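Laminin subunit ALPHA-1 (Mus musculus, PDB 2JD4) is a basement membrane laminin chain whose C-terminal LG4-5 domains bind metal ions and probably help anchor laminin-111 to the cell surface. Local coordinates at residues 218-232 against 280-294. The protein carries 4 engineered substitutions. Sequence-based numbering, arbitrary orientation.
Sequences VRLDLQITLEFRTTS and LCDGKWHTLQAHKSK. Engineered in segment 218-232: Gln223 (natural residue Asn).
Strands 222-230 and 286-293 pair antiparallel within one sheet of the second laminin G domain of this LG4-5 fragment, a beta sandwich of the concanavalin clan. Their axes approach to 4.7 Å, and eight backbone hydrogen bonds run from the Leu222-Lys292 pair to the Phe228-His286 pair. Leu222, Ile224, Leu226 and Phe228 share the buried face with Leu288 and Ala290; Leu222, Phe228 and Leu288 meet strand 247-253, and Leu288 and Ala290 meet strand 256-262, of the facing sheet. His286 lays its CB over a face of the Phe228 ring, 4.2 Å from the centroid, while Leu288 CD1 approaches Phe228 CE2 obliquely.

At the magnesium-proximal end, Lys292 runs extended toward the turn before strand 222-230 and bends only at its last torsion (chi4 -62°), which brings NZ to two carbonyls. NZ meets Arg219 O on a lone pair at 3.1 Å but Leu220 O from above the carbonyl plane, and Thr316 O is a further acceptor; Val218 CG1 lies against Lys292 CD. A methionine here would probably leave these carbonyls without their shared donor and the turn less firmly fixed. On the other face, His291 NE2 donates to Asp221 OD2 on its syn side, tilted from the carboxylate plane.

The opposite end is closed by Arg229 and the loop ahead of strand 286-293, which the Cys281-Cys9 disulfide ties to the N-terminal segment. Arg229 CG sits 3.9 Å above the centre of the six-membered ring of Trp285, and its guanidinium forms a salt bridge with Asp12. Bent at chi3 (-69°), the same side chain carries NE to Gly283 O, 3.2 Å away and above that carbonyl's plane.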
ATOM      1  N   VAL A 218     -17.190  -7.546  13.869  1.00 22.87           N
ATOM      2  CA  VAL A 218     -17.894  -6.283  13.687  1.00 26.56           C
ATOM      3  C   VAL A 218     -18.591  -5.847  14.975  1.00 29.63           C
ATOM      4  O   VAL A 218     -18.468  -4.697  15.400  1.00 26.96           O
ATOM      5  CB  VAL A 218     -18.932  -6.388  12.552  1.00 25.08           C
ATOM      6  CG1 VAL A 218     -19.697  -5.091  12.423  1.00 22.56           C
ATOM      7  CG2 VAL A 218     -18.224  -6.715  11.234  1.00 30.66           C
ATOM      8  N   ARG A 219     -19.323  -6.769  15.591  1.00 30.85           N
ATOM      9  CA  ARG A 219     -20.035  -6.491  16.832  1.00 34.84           C
ATOM     10  C   ARG A 219     -21.096  -5.404  16.660  1.00 35.89           C
ATOM     11  O   ARG A 219     -21.794  -5.367  15.650  1.00 34.37           O
ATOM     12  CB  ARG A 219     -19.045  -6.092  17.933  1.00 38.43           C
ATOM     13  CG  ARG A 219     -17.844  -7.023  18.041  1.00 43.29           C
ATOM     14  CD  ARG A 219     -18.235  -8.427  18.469  1.00 49.13           C
ATOM     15  NE  ARG A 219     -18.233  -8.587  19.921  1.00 53.50           N
ATOM     16  CZ  ARG A 219     -17.149  -8.484  20.683  1.00 57.76           C
ATOM     17  NH1 ARG A 219     -15.968  -8.218  20.139  1.00 61.11           N
ATOM     18  NH2 ARG A 219     -17.242  -8.651  21.996  1.00 61.29           N
ATOM     19  N   LEU A 220     -21.206  -4.508  17.638  1.00 34.54           N
ATOM     20  CA  LEU A 220     -22.224  -3.459  17.591  1.00 38.01           C
ATOM     21  C   LEU A 220     -21.913  -2.198  16.791  1.00 38.22           C
ATOM     22  O   LEU A 220     -22.752  -1.727  16.023  1.00 37.51           O
ATOM     23  CB  LEU A 220     -22.619  -3.044  19.014  1.00 41.19           C
ATOM     24  CG  LEU A 220     -23.367  -4.056  19.887  1.00 41.50           C
ATOM     25  CD1 LEU A 220     -22.485  -5.257  20.180  1.00 44.46           C
ATOM     26  CD2 LEU A 220     -23.783  -3.379  21.181  1.00 43.34           C
ATOM     27  N   ASP A 221     -20.724  -1.637  16.974  1.00 39.70           N
ATOM     28  CA  ASP A 221     -20.382  -0.412  16.264  1.00 43.09           C
ATOM     29  C   ASP A 221     -19.111  -0.518  15.428  1.00 43.66           C
ATOM     30  O   ASP A 221     -18.103  -1.090  15.857  1.00 45.48           O
ATOM     31  CB  ASP A 221     -20.265   0.746  17.260  1.00 47.97           C
ATOM     32  CG  ASP A 221     -20.145   2.095  16.576  1.00 52.93           C
ATOM     33  OD1 ASP A 221     -19.136   2.325  15.876  1.00 54.97           O
ATOM     34  OD2 ASP A 221     -21.068   2.923  16.736  1.00 55.41           O
ATOM     35  N   LEU A 222     -19.177   0.041  14.224  1.00 43.29           N
ATOM     36  CA  LEU A 222     -18.055   0.027  13.295  1.00 41.28           C
ATOM     37  C   LEU A 222     -18.268   1.068  12.199  1.00 40.40           C
ATOM     38  O   LEU A 222     -19.331   1.123  11.581  1.00 37.26           O
ATOM     39  CB  LEU A 222     -17.910  -1.357  12.658  1.00 42.13           C
ATOM     40  CG  LEU A 222     -16.856  -1.478  11.554  1.00 41.07           C
ATOM     41  CD1 LEU A 222     -15.462  -1.273  12.138  1.00 43.65           C
ATOM     42  CD2 LEU A 222     -16.964  -2.842  10.900  1.00 38.59           C
ATOM     43  N   GLN A 223     -17.253   1.894  11.965  1.00 38.95           N
ATOM     44  CA  GLN A 223     -17.332   2.927  10.940  1.00 37.58           C
ATOM     45  C   GLN A 223     -16.347   2.603   9.820  1.00 34.03           C
ATOM     46  O   GLN A 223     -15.158   2.420  10.069  1.00 32.33           O
ATOM     47  CB  GLN A 223     -16.985   4.297  11.535  1.00 39.61           C
ATOM     48  CG  GLN A 223     -17.281   5.461  10.602  1.00 45.11           C
ATOM     49  CD  GLN A 223     -16.594   6.742  11.027  1.00 48.46           C
ATOM     50  OE1 GLN A 223     -16.723   7.184  12.171  1.00 51.67           O
ATOM     51  NE2 GLN A 223     -15.860   7.352  10.103  1.00 48.43           N
ATOM     52  N   ILE A 224     -16.850   2.522   8.592  1.00 31.91           N
ATOM     53  CA  ILE A 224     -16.001   2.236   7.438  1.00 33.07           C
ATOM     54  C   ILE A 224     -15.945   3.454   6.524  1.00 29.82           C
ATOM     55  O   ILE A 224     -16.983   3.995   6.139  1.00 31.34           O
ATOM     56  CB  ILE A 224     -16.535   1.032   6.622  1.00 33.71           C
ATOM     57  CG1 ILE A 224     -16.465  -0.241   7.470  1.00 31.18           C
ATOM     58  CG2 ILE A 224     -15.728   0.871   5.336  1.00 29.68           C
ATOM     59  CD1 ILE A 224     -17.020  -1.477   6.786  1.00 31.82           C
ATOM     60  N   THR A 225     -14.732   3.887   6.190  1.00 30.42           N
ATOM     61  CA  THR A 225     -14.538   5.037   5.309  1.00 28.57           C
ATOM     62  C   THR A 225     -13.521   4.686   4.226  1.00 28.06           C
ATOM     63  O   THR A 225     -12.560   3.959   4.475  1.00 26.10           O
ATOM     64  CB  THR A 225     -14.012   6.267   6.082  1.00 32.09           C
ATOM     65  OG1 THR A 225     -14.947   6.633   7.105  1.00 38.20           O
ATOM     66  CG2 THR A 225     -13.822   7.439   5.139  1.00 31.59           C
ATOM     67  N   LEU A 226     -13.737   5.205   3.023  1.00 26.87           N
ATOM     68  CA  LEU A 226     -12.833   4.938   1.917  1.00 26.58           C
ATOM     69  C   LEU A 226     -13.150   5.854   0.751  1.00 26.32           C
ATOM     70  O   LEU A 226     -14.186   6.512   0.736  1.00 28.55           O
ATOM     71  CB  LEU A 226     -12.965   3.478   1.468  1.00 24.96           C
ATOM     72  CG  LEU A 226     -14.303   2.988   0.892  1.00 26.95           C
ATOM     73  CD1 LEU A 226     -14.494   3.470  -0.549  1.00 26.29           C
ATOM     74  CD2 LEU A 226     -14.320   1.473   0.916  1.00 22.99           C
ATOM     75  N   GLU A 227     -12.241   5.895  -0.217  1.00 26.69           N
ATOM     76  CA  GLU A 227     -12.429   6.686  -1.425  1.00 24.90           C
ATOM     77  C   GLU A 227     -12.265   5.710  -2.575  1.00 23.83           C
ATOM     78  O   GLU A 227     -11.421   4.812  -2.515  1.00 20.49           O
ATOM     79  CB  GLU A 227     -11.371   7.781  -1.542  1.00 28.36           C
ATOM     80  CG  GLU A 227     -11.425   8.836  -0.460  1.00 36.91           C
ATOM     81  CD  GLU A 227     -10.314   9.855  -0.610  1.00 42.13           C
ATOM     82  OE1 GLU A 227     -10.195  10.442  -1.706  1.00 46.48           O
ATOM     83  OE2 GLU A 227      -9.560  10.068   0.363  1.00 44.64           O
ATOM     84  N   PHE A 228     -13.068   5.871  -3.621  1.00 21.55           N
ATOM     85  CA  PHE A 228     -12.970   4.974  -4.759  1.00 19.76           C
ATOM     86  C   PHE A 228     -13.177   5.713  -6.075  1.00 20.87           C
ATOM     87  O   PHE A 228     -13.801   6.768  -6.110  1.00 24.59           O
ATOM     88  CB  PHE A 228     -14.013   3.852  -4.628  1.00 20.63           C
ATOM     89  CG  PHE A 228     -15.435   4.300  -4.886  1.00 24.48           C
ATOM     90  CD1 PHE A 228     -15.933   4.378  -6.186  1.00 22.56           C
ATOM     91  CD2 PHE A 228     -16.275   4.644  -3.828  1.00 25.12           C
ATOM     92  CE1 PHE A 228     -17.247   4.793  -6.429  1.00 23.97           C
ATOM     93  CE2 PHE A 228     -17.593   5.061  -4.058  1.00 25.50           C
ATOM     94  CZ  PHE A 228     -18.078   5.135  -5.363  1.00 22.70           C
ATOM     95  N   ARG A 229     -12.644   5.144  -7.151  1.00 21.68           N
ATOM     96  CA  ARG A 229     -12.796   5.697  -8.491  1.00 20.99           C
ATOM     97  C   ARG A 229     -12.985   4.485  -9.385  1.00 20.84           C
ATOM     98  O   ARG A 229     -12.320   3.461  -9.205  1.00 21.21           O
ATOM     99  CB  ARG A 229     -11.554   6.488  -8.936  1.00 24.29           C
ATOM    100  CG  ARG A 229     -10.306   5.649  -9.206  1.00 26.42           C
ATOM    101  CD  ARG A 229      -9.222   6.470  -9.914  1.00 30.82           C
ATOM    102  NE  ARG A 229      -9.588   6.827 -11.287  1.00 29.24           N
ATOM    103  CZ  ARG A 229      -9.613   5.974 -12.306  1.00 29.51           C
ATOM    104  NH1 ARG A 229      -9.289   4.704 -12.116  1.00 31.45           N
ATOM    105  NH2 ARG A 229      -9.965   6.388 -13.515  1.00 29.92           N
ATOM    106  N   THR A 230     -13.898   4.584 -10.341  1.00 21.76           N
ATOM    107  CA  THR A 230     -14.155   3.458 -11.225  1.00 20.17           C
ATOM    108  C   THR A 230     -14.866   3.889 -12.499  1.00 20.18           C
ATOM    109  O   THR A 230     -15.490   4.947 -12.541  1.00 20.14           O
ATOM    110  CB  THR A 230     -15.032   2.393 -10.504  1.00 23.30           C
ATOM    111  OG1 THR A 230     -15.262   1.274 -11.370  1.00 24.05           O
ATOM    112  CG2 THR A 230     -16.364   2.996 -10.095  1.00 21.79           C
ATOM    113  N   THR A 231     -14.746   3.066 -13.535  1.00 18.73           N
ATOM    114  CA  THR A 231     -15.408   3.315 -14.808  1.00 23.34           C
ATOM    115  C   THR A 231     -16.313   2.122 -15.129  1.00 23.21           C
ATOM    116  O   THR A 231     -16.599   1.841 -16.296  1.00 23.10           O
ATOM    117  CB  THR A 231     -14.399   3.498 -15.963  1.00 25.20           C
ATOM    118  OG1 THR A 231     -13.596   2.318 -16.103  1.00 27.05           O
ATOM    119  CG2 THR A 231     -13.509   4.697 -15.694  1.00 27.26           C
ATOM    120  N   SER A 232     -16.748   1.424 -14.080  1.00 24.52           N
ATOM    121  CA  SER A 232     -17.630   0.262 -14.206  1.00 26.38           C
ATOM    122  C   SER A 232     -18.864   0.457 -13.325  1.00 27.99           C
ATOM    123  O   SER A 232     -18.794   1.103 -12.275  1.00 25.64           O
ATOM    124  CB  SER A 232     -16.895  -1.016 -13.791  1.00 33.72           C
ATOM    125  OG  SER A 232     -17.769  -2.136 -13.808  1.00 33.55           O
ATOM    126  N   LEU A 280     -21.399   7.886 -10.649  1.00 34.12           N
ATOM    127  CA  LEU A 280     -20.311   7.259  -9.902  1.00 32.74           C
ATOM    128  C   LEU A 280     -19.216   6.598 -10.738  1.00 31.00           C
ATOM    129  O   LEU A 280     -18.112   6.374 -10.239  1.00 31.98           O
ATOM    130  CB  LEU A 280     -20.880   6.248  -8.898  1.00 33.02           C
ATOM    131  CG  LEU A 280     -21.775   6.832  -7.799  1.00 30.77           C
ATOM    132  CD1 LEU A 280     -22.226   5.724  -6.858  1.00 33.25           C
ATOM    133  CD2 LEU A 280     -21.020   7.900  -7.025  1.00 30.38           C
ATOM    134  N   CYS A 281     -19.502   6.280 -11.997  1.00 28.24           N
ATOM    135  CA  CYS A 281     -18.484   5.656 -12.839  1.00 28.50           C
ATOM    136  C   CYS A 281     -17.849   6.689 -13.765  1.00 27.70           C
ATOM    137  O   CYS A 281     -17.503   6.392 -14.913  1.00 26.31           O
ATOM    138  CB  CYS A 281     -19.085   4.490 -13.642  1.00 25.25           C
ATOM    139  SG  CYS A 281     -20.340   4.909 -14.896  1.00 29.69           S
ATOM    140  N   ASP A 282     -17.683   7.903 -13.243  1.00 27.02           N
ATOM    141  CA  ASP A 282     -17.096   8.999 -14.006  1.00 26.93           C
ATOM    142  C   ASP A 282     -15.568   9.036 -13.960  1.00 25.78           C
ATOM    143  O   ASP A 282     -14.942   9.919 -14.549  1.00 26.57           O
ATOM    144  CB  ASP A 282     -17.678  10.344 -13.535  1.00 26.35           C
ATOM    145  CG  ASP A 282     -17.355  10.662 -12.074  1.00 29.73           C
ATOM    146  OD1 ASP A 282     -16.876   9.770 -11.339  1.00 29.77           O
ATOM    147  OD2 ASP A 282     -17.601  11.817 -11.660  1.00 25.07           O
ATOM    148  N   GLY A 283     -14.965   8.078 -13.265  1.00 24.26           N
ATOM    149  CA  GLY A 283     -13.511   8.034 -13.194  1.00 25.78           C
ATOM    150  C   GLY A 283     -12.883   8.991 -12.197  1.00 26.68           C
ATOM    151  O   GLY A 283     -11.657   9.073 -12.090  1.00 30.29           O
ATOM    152  N   LYS A 284     -13.713   9.721 -11.467  1.00 26.50           N
ATOM    153  CA  LYS A 284     -13.224  10.660 -10.466  1.00 27.20           C
ATOM    154  C   LYS A 284     -13.384  10.042  -9.083  1.00 26.53           C
ATOM    155  O   LYS A 284     -14.104   9.061  -8.918  1.00 25.58           O
ATOM    156  CB  LYS A 284     -13.995  11.976 -10.569  1.00 29.52           C
ATOM    157  CG  LYS A 284     -13.886  12.610 -11.955  1.00 32.67           C
ATOM    158  CD  LYS A 284     -14.575  13.965 -12.049  1.00 39.94           C
ATOM    159  CE  LYS A 284     -14.466  14.521 -13.473  1.00 44.25           C
ATOM    160  NZ  LYS A 284     -15.174  15.821 -13.666  1.00 45.18           N
ATOM    161  N   TRP A 285     -12.714  10.611  -8.087  1.00 26.56           N
ATOM    162  CA  TRP A 285     -12.799  10.069  -6.739  1.00 24.76           C
ATOM    163  C   TRP A 285     -14.068  10.468  -5.986  1.00 25.37           C
ATOM    164  O   TRP A 285     -14.540  11.602  -6.084  1.00 25.84           O
ATOM    165  CB  TRP A 285     -11.571  10.480  -5.927  1.00 22.05           C
ATOM    166  CG  TRP A 285     -10.283   9.842  -6.397  1.00 25.37           C
ATOM    167  CD1 TRP A 285      -9.343  10.395  -7.224  1.00 23.99           C
ATOM    168  CD2 TRP A 285      -9.797   8.537  -6.052  1.00 21.11           C
ATOM    169  NE1 TRP A 285      -8.301   9.517  -7.410  1.00 25.82           N
ATOM    170  CE2 TRP A 285      -8.553   8.368  -6.703  1.00 24.22           C
ATOM    171  CE3 TRP A 285     -10.293   7.494  -5.253  1.00 20.99           C
ATOM    172  CZ2 TRP A 285      -7.793   7.195  -6.582  1.00 21.56           C
ATOM    173  CZ3 TRP A 285      -9.539   6.325  -5.129  1.00 22.94           C
ATOM    174  CH2 TRP A 285      -8.299   6.188  -5.792  1.00 22.94           C
ATOM    175  N   HIS A 286     -14.608   9.511  -5.236  1.00 24.85           N
ATOM    176  CA  HIS A 286     -15.813   9.710  -4.435  1.00 23.34           C
ATOM    177  C   HIS A 286     -15.530   9.241  -3.022  1.00 22.98           C
ATOM    178  O   HIS A 286     -14.813   8.254  -2.821  1.00 24.31           O
ATOM    179  CB  HIS A 286     -16.960   8.897  -5.024  1.00 27.53           C
ATOM    180  CG  HIS A 286     -17.278   9.259  -6.438  1.00 24.08           C
ATOM    181  ND1 HIS A 286     -17.961  10.406  -6.775  1.00 28.32           N
ATOM    182  CD2 HIS A 286     -16.946   8.660  -7.606  1.00 24.20           C
ATOM    183  CE1 HIS A 286     -18.037  10.501  -8.090  1.00 26.94           C
ATOM    184  NE2 HIS A 286     -17.428   9.454  -8.618  1.00 28.60           N
ATOM    185  N   THR A 287     -16.069   9.948  -2.038  1.00 22.31           N
ATOM    186  CA  THR A 287     -15.859   9.556  -0.656  1.00 24.99           C
ATOM    187  C   THR A 287     -17.025   8.675  -0.242  1.00 26.32           C
ATOM    188  O   THR A 287     -18.144   8.834  -0.741  1.00 26.93           O
ATOM    189  CB  THR A 287     -15.781  10.775   0.285  1.00 24.64           C
ATOM    190  OG1 THR A 287     -17.016  11.497   0.246  1.00 30.54           O
ATOM    191  CG2 THR A 287     -14.645  11.702  -0.136  1.00 29.11           C
ATOM    192  N   LEU A 288     -16.759   7.733   0.653  1.00 25.58           N
ATOM    193  CA  LEU A 288     -17.806   6.838   1.116  1.00 26.76           C
ATOM    194  C   LEU A 288     -17.676   6.585   2.612  1.00 30.43           C
ATOM    195  O   LEU A 288     -16.592   6.280   3.114  1.00 28.56           O
ATOM    196  CB  LEU A 288     -17.736   5.522   0.337  1.00 27.49           C
ATOM    197  CG  LEU A 288     -18.825   4.462   0.535  1.00 24.98           C
ATOM    198  CD1 LEU A 288     -18.709   3.431  -0.578  1.00 24.62           C
ATOM    199  CD2 LEU A 288     -18.683   3.799   1.901  1.00 28.29           C
ATOM    200  N   GLN A 289     -18.794   6.728   3.316  1.00 30.63           N
ATOM    201  CA  GLN A 289     -18.844   6.511   4.754  1.00 32.77           C
ATOM    202  C   GLN A 289     -20.006   5.570   5.048  1.00 30.63           C
ATOM    203  O   GLN A 289     -21.111   5.776   4.564  1.00 30.28           O
ATOM    204  CB  GLN A 289     -19.072   7.833   5.489  1.00 37.84           C
ATOM    205  CG  GLN A 289     -18.019   8.895   5.238  1.00 45.21           C
ATOM    206  CD  GLN A 289     -18.427  10.250   5.789  1.00 51.59           C
ATOM    207  OE1 GLN A 289     -18.689  10.396   6.987  1.00 53.85           O
ATOM    208  NE2 GLN A 289     -18.485  11.249   4.916  1.00 50.66           N
ATOM    209  N   ALA A 290     -19.750   4.533   5.833  1.00 31.32           N
ATOM    210  CA  ALA A 290     -20.793   3.580   6.196  1.00 31.82           C
ATOM    211  C   ALA A 290     -20.643   3.317   7.686  1.00 31.96           C
ATOM    212  O   ALA A 290     -19.672   2.696   8.119  1.00 30.48           O
ATOM    213  CB  ALA A 290     -20.622   2.287   5.405  1.00 32.67           C
ATOM    214  N   HIS A 291     -21.603   3.797   8.471  1.00 35.06           N
ATOM    215  CA  HIS A 291     -21.537   3.634   9.919  1.00 36.22           C
ATOM    216  C   HIS A 291     -22.586   2.679  10.475  1.00 35.43           C
ATOM    217  O   HIS A 291     -23.775   2.816  10.198  1.00 34.38           O
ATOM    218  CB  HIS A 291     -21.684   5.000  10.600  1.00 39.08           C
ATOM    219  CG  HIS A 291     -21.355   4.991  12.062  1.00 44.40           C
ATOM    220  ND1 HIS A 291     -21.596   6.072  12.884  1.00 46.72           N
ATOM    221  CD2 HIS A 291     -20.773   4.048  12.842  1.00 46.65           C
ATOM    222  CE1 HIS A 291     -21.178   5.794  14.107  1.00 47.56           C
ATOM    223  NE2 HIS A 291     -20.674   4.574  14.108  1.00 46.64           N
ATOM    224  N   LYS A 292     -22.130   1.706  11.256  1.00 35.36           N
ATOM    225  CA  LYS A 292     -23.030   0.749  11.883  1.00 35.90           C
ATOM    226  C   LYS A 292     -23.008   0.989  13.388  1.00 33.99           C
ATOM    227  O   LYS A 292     -21.943   0.957  14.010  1.00 30.91           O
ATOM    228  CB  LYS A 292     -22.583  -0.689  11.614  1.00 36.49           C
ATOM    229  CG  LYS A 292     -23.452  -1.737  12.310  1.00 35.00           C
ATOM    230  CD  LYS A 292     -22.754  -3.081  12.388  1.00 30.78           C
ATOM    231  CE  LYS A 292     -23.684  -4.168  12.915  1.00 34.39           C
ATOM    232  NZ  LYS A 292     -24.159  -3.899  14.299  1.00 29.99           N
ATOM    233  N   SER A 293     -24.183   1.234  13.960  1.00 34.69           N
ATOM    234  CA  SER A 293     -24.311   1.455  15.399  1.00 37.97           C
ATOM    235  C   SER A 293     -25.450   0.571  15.910  1.00 38.93           C
ATOM    236  O   SER A 293     -26.126  -0.082  15.118  1.00 40.59           O
ATOM    237  CB  SER A 293     -24.611   2.927  15.688  1.00 35.15           C
ATOM    238  OG  SER A 293     -25.846   3.316  15.114  1.00 35.86           O
ATOM    239  N   LYS A 294     -25.656   0.553  17.226  1.00 42.69           N
ATOM    240  CA  LYS A 294     -26.704  -0.256  17.855  1.00 46.71           C
ATOM    241  C   LYS A 294     -27.866  -0.612  16.929  1.00 48.27           C
ATOM    242  O   LYS A 294     -27.872  -1.676  16.310  1.00 50.17           O
ATOM    243  CB  LYS A 294     -27.244   0.460  19.097  1.00 49.29           C
ATOM    244  CG  LYS A 294     -26.204   0.699  20.181  1.00 53.30           C
ATOM    245  CD  LYS A 294     -26.798   1.452  21.364  1.00 56.71           C
ATOM    246  CE  LYS A 294     -25.751   1.714  22.441  1.00 61.38           C
ATOM    247  NZ  LYS A 294     -26.297   2.494  23.593  1.00 60.29           N
TER
HETATM  248  O   HOH W   1     -15.200   7.157 -10.436  1.00 25.00           O